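Long-range contacts in uncharacterized protein (Bacteroides ovatus CL02T12C04, PDB 6PTM), which probably hydrolyses carrageenan from the chain end as an exo-acting glycoside hydrolase of family GH42: residues T148-D152 against Y165-V170; F195-A199 against N230-P235; P397-S401 against V448-A453. All blocks are in the same frame, centred on the assembly; numbering follows the deposited sequence.

Interaction 1: T148-D152 against Y165-V170; sequences TPVVD and YEGKPV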
loop_
_atom_site.group_PDB
_atom_site.type_symbol
_atom_site.label_atom_id
_atom_site.label_comp_id
_atom_site.label_asym_id
_atom_site.label_seq_id
_atom_site.Cartn_x
_atom_site.Cartn_y
_atom_site.Cartn_z
ATOM N N THR A 148 10.709 10.059 21.770
ATOM C CA THR A 148 9.700 9.958 20.690
ATOM C C THR A 148 8.960 11.289 20.626
ATOM O O THR A 148 8.733 11.894 21.663
ATOM C CB THR A 148 8.804 8.726 20.899
ATOM O OG1 THR A 148 8.158 8.456 19.659
ATOM C CG2 THR A 148 7.772 8.910 21.986
ATOM N N PRO A 149 8.678 11.816 19.411
ATOM C CA PRO A 149 8.107 13.158 19.268
ATOM C C PRO A 149 6.606 13.186 19.565
ATOM O O PRO A 149 5.933 12.192 19.333
ATOM C CB PRO A 149 8.344 13.508 17.815
ATOM C CG PRO A 149 8.346 12.153 17.119
ATOM C CD PRO A 149 8.986 11.199 18.111
ATOM N N VAL A 150 6.147 14.293 20.141
ATOM C CA VAL A 150 4.717 14.666 20.208
ATOM C C VAL A 150 4.506 15.500 18.945
ATOM O O VAL A 150 4.879 16.670 18.954
ATOM C CB VAL A 150 4.373 15.425 21.506
ATOM C CG1 VAL A 150 2.908 15.810 21.565
ATOM C CG2 VAL A 150 4.719 14.611 22.752
ATOM N N VAL A 151 3.993 14.870 17.882
ATOM C CA VAL A 151 3.922 15.471 16.518
ATOM C C VAL A 151 2.796 16.508 16.480
ATOM O O VAL A 151 1.630 16.153 16.649
ATOM C CB VAL A 151 3.735 14.405 15.415
ATOM C CG1 VAL A 151 3.643 15.053 14.053
ATOM C CG2 VAL A 151 4.852 13.360 15.444
ATOM N N ASP A 152 3.155 17.738 16.156
ATOM C CA ASP A 152 2.189 18.788 15.786
ATOM C C ASP A 152 1.995 18.734 14.270
ATOM O O ASP A 152 2.882 19.154 13.510
ATOM C CB ASP A 152 2.668 20.144 16.284
ATOM C CG ASP A 152 1.768 21.299 15.882
ATOM O OD1 ASP A 152 0.797 21.106 15.109
ATOM O OD2 ASP A 152 2.081 22.398 16.327
ATOM N N TYR A 165 9.106 16.206 10.946
ATOM C CA TYR A 165 8.734 17.040 12.110
ATOM C C TYR A 165 10.029 17.418 12.828
ATOM O O TYR A 165 10.743 16.517 13.285
ATOM C CB TYR A 165 7.773 16.291 13.034
ATOM C CG TYR A 165 7.358 17.090 14.239
ATOM C CD1 TYR A 165 6.584 18.235 14.094
ATOM C CD2 TYR A 165 7.711 16.704 15.527
ATOM C CE1 TYR A 165 6.239 19.025 15.188
ATOM C CE2 TYR A 165 7.340 17.467 16.635
ATOM C CZ TYR A 165 6.601 18.626 16.461
ATOM O OH TYR A 165 6.239 19.380 17.531
ATOM N N GLU A 166 10.312 18.724 12.952
ATOM C CA GLU A 166 11.465 19.227 13.742
ATOM C C GLU A 166 12.738 18.538 13.253
ATOM O O GLU A 166 13.598 18.190 14.081
ATOM C CB GLU A 166 11.241 19.016 15.240
ATOM C CG GLU A 166 10.066 19.845 15.746
ATOM C CD GLU A 166 9.932 20.030 17.244
ATOM O OE1 GLU A 166 10.399 19.168 18.012
ATOM O OE2 GLU A 166 9.308 21.024 17.622
ATOM N N GLY A 167 12.851 18.395 11.943
ATOM C CA GLY A 167 14.048 17.926 11.243
ATOM C C GLY A 167 14.223 16.414 11.285
ATOM O O GLY A 167 15.230 15.984 10.846
ATOM N N LYS A 168 13.246 15.652 11.743
ATOM C CA LYS A 168 13.352 14.190 11.779
ATOM C C LYS A 168 12.211 13.564 10.996
ATOM O O LYS A 168 11.087 14.078 11.035
ATOM C CB LYS A 168 13.337 13.737 13.237
ATOM C CG LYS A 168 14.624 14.032 13.984
ATOM C CD LYS A 168 15.705 13.133 13.444
ATOM C CE LYS A 168 17.088 13.566 13.837
ATOM N NZ LYS A 168 18.055 12.593 13.292
ATOM N N PRO A 169 12.455 12.386 10.369
ATOM C CA PRO A 169 11.386 11.578 9.784
ATOM C C PRO A 169 10.399 11.133 10.873
ATOM O O PRO A 169 10.828 10.670 11.977
ATOM C CB PRO A 169 12.074 10.375 9.100
ATOM C CG PRO A 169 13.562 10.591 9.288
ATOM C CD PRO A 169 13.771 11.727 10.261
ATOM N N VAL A 170 9.105 11.253 10.546
ATOM C CA VAL A 170 8.001 10.659 11.339
ATOM C C VAL A 170 7.101 9.845 10.395
ATOM O O VAL A 170 7.219 9.975 9.156
ATOM C CB VAL A 170 7.211 11.711 12.140
ATOM C CG1 VAL A 170 8.089 12.387 13.175
ATOM C CG2 VAL A 170 6.536 12.748 11.251
HETATM O O HOH W 1 7.296 18.696 19.647
#

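Interaction 2: F195-A199 against N230-P235; sequences FMTNA and NHSNFP. With EDO (1,2-ethanediol), chain B.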
loop_
_atom_site.group_PDB
_atom_site.type_symbol
_atom_site.label_atom_id
_atom_site.label_comp_id
_atom_site.label_asym_id
_atom_site.label_seq_id
_atom_site.Cartn_x
_atom_site.Cartn_y
_atom_site.Cartn_z
ATOM N N PHE A 195 -12.896 17.583 0.617
ATOM C CA PHE A 195 -13.616 16.668 -0.304
ATOM C C PHE A 195 -14.305 17.520 -1.363
ATOM O O PHE A 195 -14.957 18.484 -1.003
ATOM C CB PHE A 195 -14.666 15.864 0.458
ATOM C CG PHE A 195 -15.557 15.035 -0.425
ATOM C CD1 PHE A 195 -16.781 15.521 -0.868
ATOM C CD2 PHE A 195 -15.171 13.767 -0.817
ATOM C CE1 PHE A 195 -17.593 14.745 -1.682
ATOM C CE2 PHE A 195 -15.990 12.986 -1.613
ATOM C CZ PHE A 195 -17.191 13.484 -2.060
ATOM N N MET A 196 -14.191 17.166 -2.629
ATOM C CA MET A 196 -15.048 17.786 -3.664
ATOM C C MET A 196 -15.414 16.752 -4.726
ATOM O O MET A 196 -14.833 15.661 -4.732
ATOM C CB MET A 196 -14.354 18.984 -4.308
ATOM C CG MET A 196 -13.038 18.659 -4.919
ATOM S SD MET A 196 -12.359 20.236 -5.452
ATOM C CE MET A 196 -10.869 19.610 -6.229
ATOM N N THR A 197 -16.379 17.114 -5.568
ATOM C CA THR A 197 -17.016 16.244 -6.572
ATOM C C THR A 197 -17.342 17.093 -7.798
ATOM O O THR A 197 -17.664 18.315 -7.646
ATOM C CB THR A 197 -18.242 15.546 -5.966
ATOM O OG1 THR A 197 -18.790 14.769 -7.016
ATOM C CG2 THR A 197 -19.289 16.487 -5.415
ATOM N N ASN A 198 -17.308 16.476 -8.979
ATOM C CA ASN A 198 -17.765 17.187 -10.187
ATOM C C ASN A 198 -19.222 17.653 -10.010
ATOM O O ASN A 198 -19.597 18.590 -10.683
ATOM C CB ASN A 198 -17.517 16.357 -11.432
ATOM C CG ASN A 198 -16.035 16.240 -11.699
ATOM O OD1 ASN A 198 -15.385 17.223 -12.018
ATOM N ND2 ASN A 198 -15.516 15.044 -11.593
ATOM N N ALA A 199 -20.025 17.054 -9.134
ATOM C CA ALA A 199 -21.420 17.524 -8.909
ATOM C C ALA A 199 -21.398 18.940 -8.317
ATOM O O ALA A 199 -22.445 19.605 -8.338
ATOM C CB ALA A 199 -22.199 16.570 -8.031
ATOM N N ASN A 230 -13.790 13.181 -5.838
ATOM C CA ASN A 230 -14.873 12.199 -6.079
ATOM C C ASN A 230 -15.220 12.171 -7.561
ATOM O O ASN A 230 -15.252 13.260 -8.175
ATOM C CB ASN A 230 -16.142 12.531 -5.305
ATOM C CG ASN A 230 -17.332 11.771 -5.850
ATOM O OD1 ASN A 230 -17.947 12.214 -6.835
ATOM N ND2 ASN A 230 -17.626 10.633 -5.219
ATOM N N HIS A 231 -15.450 10.972 -8.103
ATOM C CA HIS A 231 -15.794 10.769 -9.536
ATOM C C HIS A 231 -17.061 9.922 -9.714
ATOM O O HIS A 231 -17.370 9.618 -10.877
ATOM C CB HIS A 231 -14.585 10.192 -10.292
ATOM C CG HIS A 231 -13.428 11.131 -10.365
ATOM N ND1 HIS A 231 -13.421 12.208 -11.212
ATOM C CD2 HIS A 231 -12.258 11.172 -9.682
ATOM C CE1 HIS A 231 -12.279 12.873 -11.057
ATOM N NE2 HIS A 231 -11.541 12.251 -10.126
ATOM N N SER A 232 -17.749 9.509 -8.645
ATOM C CA SER A 232 -18.978 8.676 -8.744
ATOM C C SER A 232 -20.213 9.537 -9.023
ATOM O O SER A 232 -21.189 8.988 -9.493
ATOM C CB SER A 232 -19.183 7.857 -7.517
ATOM O OG SER A 232 -19.338 8.690 -6.401
ATOM N N ASN A 233 -20.144 10.833 -8.750
ATOM C CA ASN A 233 -21.311 11.745 -8.757
ATOM C C ASN A 233 -21.041 12.805 -9.822
ATOM O O ASN A 233 -20.312 13.767 -9.536
ATOM C CB ASN A 233 -21.553 12.319 -7.351
ATOM C CG ASN A 233 -22.853 13.102 -7.245
ATOM O OD1 ASN A 233 -23.589 13.247 -8.231
ATOM N ND2 ASN A 233 -23.138 13.645 -6.063
ATOM N N PHE A 234 -21.581 12.623 -11.022
ATOM C CA PHE A 234 -21.368 13.558 -12.140
ATOM C C PHE A 234 -22.618 14.430 -12.254
ATOM O O PHE A 234 -23.727 13.934 -12.100
ATOM C CB PHE A 234 -20.990 12.736 -13.365
ATOM C CG PHE A 234 -20.516 13.590 -14.493
ATOM C CD1 PHE A 234 -19.236 14.124 -14.477
ATOM C CD2 PHE A 234 -21.344 13.872 -15.565
ATOM C CE1 PHE A 234 -18.803 14.926 -15.515
ATOM C CE2 PHE A 234 -20.900 14.694 -16.589
ATOM C CZ PHE A 234 -19.632 15.196 -16.573
ATOM N N PRO A 235 -22.511 15.760 -12.472
ATOM C CA PRO A 235 -23.687 16.631 -12.321
ATOM C C PRO A 235 -24.826 16.353 -13.329
ATOM O O PRO A 235 -24.554 16.160 -14.518
ATOM C CB PRO A 235 -23.123 18.044 -12.498
ATOM C CG PRO A 235 -21.852 17.834 -13.301
ATOM C CD PRO A 235 -21.301 16.495 -12.830
HETATM C C1 EDO B . -16.252 8.412 -2.424
HETATM O O1 EDO B . -16.465 9.765 -2.805
HETATM C C2 EDO B . -15.691 7.669 -3.583
HETATM O O2 EDO B . -16.545 7.622 -4.731
HETATM O O HOH W 2 -17.562 13.753 -9.708
#

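Interaction 3: P397-S401 against V448-A453; sequences PNLWS and VEICMA. With EDO (1,2-ethanediol), chain D.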
loop_
_atom_site.group_PDB
_atom_site.type_symbol
_atom_site.label_atom_id
_atom_site.label_comp_id
_atom_site.label_asym_id
_atom_site.label_seq_id
_atom_site.Cartn_x
_atom_site.Cartn_y
_atom_site.Cartn_z
ATOM N N PRO A 397 -3.501 -2.199 -4.919
ATOM C CA PRO A 397 -2.275 -2.848 -5.383
ATOM C C PRO A 397 -2.477 -4.204 -6.062
ATOM O O PRO A 397 -1.625 -4.573 -6.821
ATOM C CB PRO A 397 -1.476 -3.039 -4.102
ATOM C CG PRO A 397 -1.954 -1.910 -3.229
ATOM C CD PRO A 397 -3.439 -1.828 -3.505
ATOM N N ASN A 398 -3.557 -4.922 -5.749
ATOM C CA ASN A 398 -3.839 -6.268 -6.333
ATOM C C ASN A 398 -4.132 -6.120 -7.847
ATOM O O ASN A 398 -4.009 -7.130 -8.543
ATOM C CB ASN A 398 -4.882 -7.092 -5.531
ATOM C CG ASN A 398 -6.310 -6.590 -5.522
ATOM O OD1 ASN A 398 -6.647 -5.565 -6.103
ATOM N ND2 ASN A 398 -7.201 -7.368 -4.936
ATOM N N LEU A 399 -4.394 -4.921 -8.372
ATOM C CA LEU A 399 -4.517 -4.738 -9.843
ATOM C C LEU A 399 -3.145 -4.893 -10.517
ATOM O O LEU A 399 -3.112 -5.072 -11.715
ATOM C CB LEU A 399 -5.187 -3.406 -10.165
ATOM C CG LEU A 399 -6.639 -3.254 -9.733
ATOM C CD1 LEU A 399 -7.182 -1.900 -10.129
ATOM C CD2 LEU A 399 -7.489 -4.355 -10.343
ATOM N N TRP A 400 -2.054 -4.892 -9.751
ATOM C CA TRP A 400 -0.712 -5.338 -10.201
ATOM C C TRP A 400 -0.306 -6.673 -9.563
ATOM O O TRP A 400 0.261 -7.495 -10.301
ATOM C CB TRP A 400 0.345 -4.287 -9.899
ATOM C CG TRP A 400 1.709 -4.704 -10.320
ATOM C CD1 TRP A 400 2.296 -4.512 -11.532
ATOM C CD2 TRP A 400 2.694 -5.345 -9.495
ATOM N NE1 TRP A 400 3.572 -5.016 -11.527
ATOM C CE2 TRP A 400 3.838 -5.537 -10.288
ATOM C CE3 TRP A 400 2.710 -5.801 -8.177
ATOM C CZ2 TRP A 400 4.976 -6.181 -9.818
ATOM C CZ3 TRP A 400 3.855 -6.393 -7.687
ATOM C CH2 TRP A 400 4.961 -6.598 -8.510
ATOM N N SER A 401 -0.527 -6.883 -8.254
ATOM C CA SER A 401 0.026 -8.088 -7.571
ATOM C C SER A 401 -0.781 -9.345 -7.960
ATOM O O SER A 401 -0.206 -10.429 -7.873
ATOM C CB SER A 401 0.126 -7.905 -6.062
ATOM O OG SER A 401 -1.131 -7.569 -5.485
ATOM N N VAL A 448 1.223 -10.055 0.410
ATOM C CA VAL A 448 1.741 -9.866 -0.979
ATOM C C VAL A 448 1.688 -8.369 -1.353
ATOM O O VAL A 448 2.661 -7.890 -1.957
ATOM C CB VAL A 448 1.013 -10.756 -2.015
ATOM C CG1 VAL A 448 1.463 -10.440 -3.420
ATOM C CG2 VAL A 448 1.266 -12.235 -1.770
ATOM N N GLU A 449 0.611 -7.654 -1.014
ATOM C CA GLU A 449 0.501 -6.210 -1.356
ATOM C C GLU A 449 1.532 -5.373 -0.570
ATOM O O GLU A 449 2.273 -4.576 -1.218
ATOM C CB GLU A 449 -0.930 -5.750 -1.158
ATOM C CG GLU A 449 -1.874 -6.434 -2.115
ATOM C CD GLU A 449 -3.315 -6.002 -1.944
ATOM O OE1 GLU A 449 -3.559 -4.803 -1.628
ATOM O OE2 GLU A 449 -4.164 -6.876 -2.097
ATOM N N ILE A 450 1.610 -5.500 0.764
ATOM C CA ILE A 450 2.513 -4.629 1.584
ATOM C C ILE A 450 3.994 -5.023 1.432
ATOM O O ILE A 450 4.847 -4.210 1.832
ATOM C CB ILE A 450 2.087 -4.597 3.055
ATOM C CG1 ILE A 450 2.087 -5.972 3.723
ATOM C CG2 ILE A 450 0.741 -3.893 3.210
ATOM C CD1 ILE A 450 1.889 -5.882 5.233
ATOM N N CYS A 451 4.317 -6.229 0.955
ATOM C CA CYS A 451 5.713 -6.631 0.664
ATOM C C CYS A 451 6.002 -6.459 -0.840
ATOM O O CYS A 451 6.710 -5.525 -1.220
ATOM C CB CYS A 451 6.011 -8.036 1.151
ATOM S SG CYS A 451 6.001 -8.160 2.963
ATOM N N MET A 452 5.398 -7.269 -1.692
ATOM C CA MET A 452 5.790 -7.335 -3.125
ATOM C C MET A 452 5.291 -6.109 -3.887
ATOM O O MET A 452 6.111 -5.538 -4.576
ATOM C CB MET A 452 5.290 -8.594 -3.820
ATOM C CG MET A 452 5.989 -8.778 -5.127
ATOM S SD MET A 452 5.568 -10.355 -5.903
ATOM C CE MET A 452 3.916 -10.019 -6.511
ATOM N N ALA A 453 4.038 -5.676 -3.751
ATOM C CA ALA A 453 3.554 -4.479 -4.495
ATOM C C ALA A 453 4.288 -3.199 -4.014
ATOM O O ALA A 453 4.666 -2.372 -4.861
ATOM C CB ALA A 453 2.060 -4.341 -4.386
HETATM C C1 EDO D . -0.212 -14.173 -7.143
HETATM O O1 EDO D . -0.043 -12.908 -6.515
HETATM C C2 EDO D . -1.396 -14.213 -7.995
HETATM O O2 EDO D . -2.522 -13.639 -7.363
HETATM O O HOH W 3 -5.561 -4.380 -3.549
#

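Interaction 1: T148-D152 against Y165-V170
The ring of Tyr165, at the start of a type I' beta turn that runs to Lys168, lies against the extended loop 148-152 and meets its backbone more than its side chains. Val151 CA sits over one face in a CH-pi contact, 4.0 Å from the centroid of the Tyr165 ring and 13° off the ring normal. Asp152 N follows over that same face, 3.5 Å from Tyr165 CE1. Pro149 comes in at the rim instead, its CB near the ring plane and 4.0 Å from Tyr165 CD2. The ring reaches across the loop because CG of Tyr165 stands anti to the backbone N (chi1 -180°), while Glu166 CG lies over the centre of the opposite face, so that the ring is held between its own turn and the loop.

Behind the tyrosine, Val170 CG1 closes the apolar part of the contact. It touches Pro149 CG at 4.0 Å and Val151 CG2 at 4.1 Å, the side chains sliding past each other in opposite directions. The hairpin carrying both residues pairs strand 162-165 with strand 168-175, and its turn is closed by reciprocal backbone bonds between Tyr165 and Lys168. Further out, Asn548 of helix 534-549 touches Pro149 and Val170, and Lys168 NZ forms a salt bridge with Asp552. Asp152 turns its carboxylate away from the ring, with OD1 bonded to Thr154 OG1. At the phenol end a water lies in the ring plane, unusually close to Tyr165 OH, and donates a hydrogen bond to Val150 O at 3.2 Å.

Interaction 2: F195-A199 against N230-P235
Strands 192-197 and 225-230 are neighbouring parallel strands, and their C-terminal ends are joined by a nearly straight backbone bond, Asn230 N to Met196 O at 2.9 Å (167°). Beyond it the strands end, and the chains bow apart round a water and meet again at Ala199 and Pro235: 198-199 begins a 3-10 turn, while 231-235 loops round to Pro235, the N-cap of helix 236-241.

Thr197 and Asn230 lie side by side with their side chains pointing the same way. Thr197 OG1, anti to its own N (chi1 179°), donates to Asn230 OD1 at 2.7 Å from above the carbonyl plane, 39° out of it. That leaves the in-plane lone pair to Asn233 N, 3.2 Å from Asn230 OD1, which makes an Asx motif of the loop. The other end of the same amide is also gripped: Asn230 ND2 gives hydrogen bonds to Ser232 OG and to O1 of a 1,2-ethanediol, probably from the crystallisation liquor. Phe195 CZ lies 3.5 Å from Asn230 CB, and O1 of the diol is at the ring edge.

A water bridges the two segments, accepting from Asn198 N and Asn198 ND2 and lying 2.8 Å from both Asn230 O and Asn233 O. Asn198 ND2 also bonds Asn267 OD1 of helix 261-278. Asn198 O packs on Pro235 CD at 3.4 Å, and Ala199 CB rests against the amide of Asn233. The arrangement is consistent with the C-terminal end of two adjacent strands, each followed by a loop or helix, in the (beta/alpha)8 barrel of GH42 enzymes.

Interaction 3: P397-S401 against V448-A453
Ser401, on the short helix 398-401, acts as a knob in a hole formed by Val448, Glu449, Met452 and Ala453 in the first turns of helix 448-460, its CB 3.9 Å from Val448 CG1. The other apolar contacts lie around it. Pro397 CB meets Ala453 CB at 3.8 Å. The six-membered ring of Trp400 also reaches Met452 and Ala453: CZ3 lies 3.8 Å from Met452 CE and 3.7 Å from Ala453 CA. Trp400 and Met452 cross at about a right angle, and the bend at the end of the methionine chain (chi3 75°) brings its methyl group to the indole. Beyond the pair, the indole stacks on Phe456 and meets Phe599 edge to face, while Met580 of helix 579-590 touches both Trp400 and Met452.

The carboxylate of Glu449 makes van der Waals contacts with carbon. Its chain, extended beyond CG, passes Pro397 at about a right angle, and Glu449 OE1 comes 3.5 Å from Pro397 CD. The Glu449 and Asn398 side chains lie side by side, OE2 3.5 Å from Asn398 CB, with the carboxylate and amide planes 44° apart.

As for polar links, no direct hydrogen bond crosses the interface; instead a water accepts from Asn398 N and donates to Glu449 OE1 at 2.8 Å. The backbone N of Ser426 binds Glu449 OE1 as well, giving this buried oxygen two partners.

Backbone bonds shape each helix. Pro397 O takes both Trp400 N and Ser401 N, and the second helix contains a wider pi-type turn at 449-453. The short helix follows strand 391-394 and seats on helix 448-460 through a single knob-into-hole contact, consistent with the (beta/alpha)8 barrel of GH42 enzymes.

Interaction 1 is a surface contact, whereas interactions 2 and 3 are buried; interaction 3 is the most central, its centre about 7 Å from the centre of the chain. They do not touch, their nearest atoms being at least about 14 Å apart, and they follow one another along the sequence. Interaction 2 joins the adjacent parallel strands 192-197 and 225-230, interaction 3 follows strand 391-394, and interaction 1 holds the hairpin leading into strand 168-175, all probably parts of one barrel. Chemistry varies with place: an aromatic ring on backbone in interaction 1, direct polar bonds at the strand ends in interaction 2, and mainly apolar helix packing in interaction 3. Each includes a bridging water.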